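Long-range contact in myosin regulatory light chain (Placopecten magellanicus, PDB 3PN7), which probably confers calcium regulation on molluscan muscle myosin, acting as a calcium-binding light chain that carries a bound magnesium ion: residues D44-F49 with P56-L61. Residues are numbered along the deposited sequence; the frame is centred on the assembly and turned at random.
Sequences DLKEMF and PDDKEL. With MG (magnesium ion), chain G.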
ATOM      1  N   ASP B  44      -3.654 -14.878  42.742  1.00 35.73           N
ATOM      2  CA  ASP B  44      -2.686 -14.264  41.834  1.00 33.57           C
ATOM      3  C   ASP B  44      -3.304 -13.080  41.127  1.00 36.19           C
ATOM      4  O   ASP B  44      -2.696 -12.017  41.003  1.00 35.72           O
ATOM      5  CB  ASP B  44      -2.232 -15.275  40.791  1.00 33.52           C
ATOM      6  CG  ASP B  44      -1.253 -16.276  41.344  1.00 38.13           C
ATOM      7  OD1 ASP B  44      -0.189 -15.845  41.840  1.00 42.37           O
ATOM      8  OD2 ASP B  44      -1.535 -17.491  41.265  1.00 34.38           O
ATOM      9  N   LEU B  45      -4.531 -13.280  40.668  1.00 36.47           N
ATOM     10  CA  LEU B  45      -5.257 -12.267  39.922  1.00 35.20           C
ATOM     11  C   LEU B  45      -5.558 -11.070  40.818  1.00 37.11           C
ATOM     12  O   LEU B  45      -5.281  -9.923  40.442  1.00 34.86           O
ATOM     13  CB  LEU B  45      -6.556 -12.867  39.377  1.00 39.18           C
ATOM     14  CG  LEU B  45      -6.987 -12.657  37.927  1.00 37.11           C
ATOM     15  CD1 LEU B  45      -5.839 -12.760  36.971  1.00 29.06           C
ATOM     16  CD2 LEU B  45      -8.067 -13.665  37.592  1.00 33.88           C
ATOM     17  N   LYS B  46      -6.126 -11.335  41.996  1.00 34.17           N
ATOM     18  CA  LYS B  46      -6.385 -10.276  42.979  1.00 36.80           C
ATOM     19  C   LYS B  46      -5.107  -9.502  43.288  1.00 37.14           C
ATOM     20  O   LYS B  46      -5.091  -8.267  43.294  1.00 37.42           O
ATOM     21  CB  LYS B  46      -6.906 -10.860  44.298  1.00 40.93           C
ATOM     22  CG  LYS B  46      -8.300 -11.438  44.266  1.00 45.55           C
ATOM     23  CD  LYS B  46      -8.848 -11.552  45.690  1.00 50.94           C
ATOM     24  CE  LYS B  46     -10.289 -12.011  45.711  1.00 53.32           C
ATOM     25  NZ  LYS B  46     -10.942 -11.712  47.021  1.00 62.61           N
ATOM     26  N   GLU B  47      -4.039 -10.248  43.560  1.00 36.75           N
ATOM     27  CA  GLU B  47      -2.733  -9.655  43.814  1.00 39.18           C
ATOM     28  C   GLU B  47      -2.286  -8.762  42.658  1.00 40.84           C
ATOM     29  O   GLU B  47      -1.914  -7.604  42.866  1.00 41.74           O
ATOM     30  CB  GLU B  47      -1.684 -10.739  44.073  1.00 39.24           C
ATOM     31  CG  GLU B  47      -0.524 -10.223  44.873  1.00 53.53           C
ATOM     32  CD  GLU B  47      -0.996  -9.491  46.135  1.00 58.41           C
ATOM     33  OE1 GLU B  47      -1.861 -10.041  46.852  1.00 50.42           O
ATOM     34  OE2 GLU B  47      -0.523  -8.359  46.392  1.00 61.31           O
ATOM     35  N   MET B  48      -2.316  -9.300  41.439  1.00 37.31           N
ATOM     36  CA  MET B  48      -1.918  -8.514  40.280  1.00 31.09           C
ATOM     37  C   MET B  48      -2.764  -7.250  40.136  1.00 33.71           C
ATOM     38  O   MET B  48      -2.220  -6.158  39.966  1.00 32.75           O
ATOM     39  CB  MET B  48      -1.963  -9.338  38.998  1.00 33.07           C
ATOM     40  CG  MET B  48      -1.315  -8.626  37.805  1.00 35.72           C
ATOM     41  SD  MET B  48       0.490  -8.513  37.946  1.00 39.87           S
ATOM     42  CE  MET B  48       0.731  -6.751  38.026  1.00 31.06           C
ATOM     43  N   PHE B  49      -4.085  -7.380  40.213  1.00 32.46           N
ATOM     44  CA  PHE B  49      -4.951  -6.204  40.042  1.00 35.80           C
ATOM     45  C   PHE B  49      -4.701  -5.119  41.100  1.00 41.60           C
ATOM     46  O   PHE B  49      -4.596  -3.936  40.760  1.00 39.07           O
ATOM     47  CB  PHE B  49      -6.445  -6.573  39.982  1.00 36.60           C
ATOM     48  CG  PHE B  49      -6.940  -6.950  38.588  1.00 38.71           C
ATOM     49  CD1 PHE B  49      -7.067  -5.989  37.594  1.00 40.19           C
ATOM     50  CD2 PHE B  49      -7.283  -8.262  38.288  1.00 33.30           C
ATOM     51  CE1 PHE B  49      -7.532  -6.329  36.324  1.00 38.15           C
ATOM     52  CE2 PHE B  49      -7.742  -8.609  37.031  1.00 31.56           C
ATOM     53  CZ  PHE B  49      -7.866  -7.642  36.046  1.00 35.18           C
ATOM     54  N   PRO B  56     -10.960  -5.662  40.805  1.00 54.39           N
ATOM     55  CA  PRO B  56     -12.304  -6.161  40.477  1.00 60.88           C
ATOM     56  C   PRO B  56     -12.836  -7.100  41.569  1.00 60.67           C
ATOM     57  O   PRO B  56     -12.051  -7.719  42.299  1.00 57.66           O
ATOM     58  CB  PRO B  56     -12.086  -6.936  39.165  1.00 57.49           C
ATOM     59  CG  PRO B  56     -10.856  -6.347  38.567  1.00 55.62           C
ATOM     60  CD  PRO B  56      -9.980  -5.958  39.743  1.00 52.75           C
ATOM     61  N   ASP B  57     -14.156  -7.208  41.681  1.00 59.89           N
ATOM     62  CA  ASP B  57     -14.749  -8.056  42.712  1.00 61.78           C
ATOM     63  C   ASP B  57     -14.697  -9.537  42.331  1.00 58.28           C
ATOM     64  O   ASP B  57     -14.695  -9.882  41.148  1.00 58.26           O
ATOM     65  CB  ASP B  57     -16.186  -7.615  43.038  1.00 69.49           C
ATOM     66  CG  ASP B  57     -17.195  -8.072  41.998  1.00 67.50           C
ATOM     67  OD1 ASP B  57     -17.492  -7.287  41.072  1.00 69.38           O
ATOM     68  OD2 ASP B  57     -17.701  -9.215  42.116  1.00 72.27           O
ATOM     69  N   ASP B  58     -14.668 -10.401  43.342  1.00 55.40           N
ATOM     70  CA  ASP B  58     -14.477 -11.839  43.146  1.00 57.59           C
ATOM     71  C   ASP B  58     -15.261 -12.454  41.997  1.00 53.74           C
ATOM     72  O   ASP B  58     -14.831 -13.443  41.409  1.00 53.03           O
ATOM     73  CB  ASP B  58     -14.818 -12.589  44.427  1.00 55.30           C
ATOM     74  CG  ASP B  58     -14.012 -12.113  45.592  1.00 67.00           C
ATOM     75  OD1 ASP B  58     -14.412 -11.103  46.216  1.00 71.18           O
ATOM     76  OD2 ASP B  58     -12.973 -12.741  45.874  1.00 65.72           O
ATOM     77  N   LYS B  59     -16.425 -11.904  41.691  1.00 51.55           N
ATOM     78  CA  LYS B  59     -17.230 -12.507  40.647  1.00 57.23           C
ATOM     79  C   LYS B  59     -16.695 -12.170  39.258  1.00 51.88           C
ATOM     80  O   LYS B  59     -16.830 -12.966  38.331  1.00 52.43           O
ATOM     81  CB  LYS B  59     -18.708 -12.148  40.801  1.00 64.01           C
ATOM     82  CG  LYS B  59     -19.562 -13.357  41.164  1.00 67.52           C
ATOM     83  CD  LYS B  59     -18.877 -14.220  42.231  1.00 66.78           C
ATOM     84  CE  LYS B  59     -19.360 -15.663  42.166  1.00 62.60           C
ATOM     85  NZ  LYS B  59     -19.144 -16.256  40.806  1.00 59.49           N
ATOM     86  N   GLU B  60     -16.080 -10.999  39.116  1.00 51.15           N
ATOM     87  CA  GLU B  60     -15.394 -10.680  37.870  1.00 49.67           C
ATOM     88  C   GLU B  60     -14.186 -11.602  37.730  1.00 44.61           C
ATOM     89  O   GLU B  60     -13.966 -12.181  36.671  1.00 38.89           O
ATOM     90  CB  GLU B  60     -14.964  -9.214  37.823  1.00 54.83           C
ATOM     91  CG  GLU B  60     -16.120  -8.217  37.782  1.00 64.37           C
ATOM     92  CD  GLU B  60     -15.655  -6.756  37.714  1.00 73.51           C
ATOM     93  OE1 GLU B  60     -15.784  -6.040  38.736  1.00 66.68           O
ATOM     94  OE2 GLU B  60     -15.170  -6.325  36.637  1.00 71.18           O
ATOM     95  N   LEU B  61     -13.427 -11.764  38.814  1.00 48.12           N
ATOM     96  CA  LEU B  61     -12.213 -12.588  38.789  1.00 43.57           C
ATOM     97  C   LEU B  61     -12.512 -14.051  38.491  1.00 43.97           C
ATOM     98  O   LEU B  61     -11.840 -14.677  37.669  1.00 39.46           O
ATOM     99  CB  LEU B  61     -11.466 -12.482  40.111  1.00 38.97           C
ATOM    100  CG  LEU B  61     -11.078 -11.052  40.473  1.00 46.49           C
ATOM    101  CD1 LEU B  61     -10.277 -11.042  41.747  1.00 47.13           C
ATOM    102  CD2 LEU B  61     -10.291 -10.400  39.342  1.00 45.17           C
TER
HETATM  103 MG    MG G 162      -0.095 -19.387  41.290  1.00 44.67          MG
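With CG anti to its carbonyl carbon (chi1 -58°), Leu-61 brings CD2 to the ring of Phe-49, which presents one face to Pro-56 CD. The pairing joins the exiting helix of an EF-hand, 42-52, to the start of the next helix, 58-66, within the N-terminal EF-hand pair. Pro-56 CD lies over one face of the Phe-49 ring, 3.8 Å from its centroid and 27° off the normal, which defines a CH-pi contact. Leu-61 CD2 meets the ring obliquely, 3.8 Å from Phe-49 CD2, and also faces Leu-45, whose CG is 4.2 Å from Leu-61 CD2. An alanine in place of Phe-49 would probably leave Pro-56 CD without its aromatic face and open a gap beside Leu-61. At the partly exposed margin, the extended chain of Lys-46 crosses Leu-61 and reaches the carboxylate of Asp-58 in a salt bridge, though the modelled position of OD2 is less certain. Near the start of helix 42-52, Asp-44 OD2 binds the magnesium ion together with Asp-33 OD2 and Phe-39 O, while Asp-44 OD1 accepts from Asn-35 N. Just before helix 58-66, Asp-57 is the N-cap: its OD2 accepts from Lys-59 N at 3.0 Å, 47° out of the carboxylate plane.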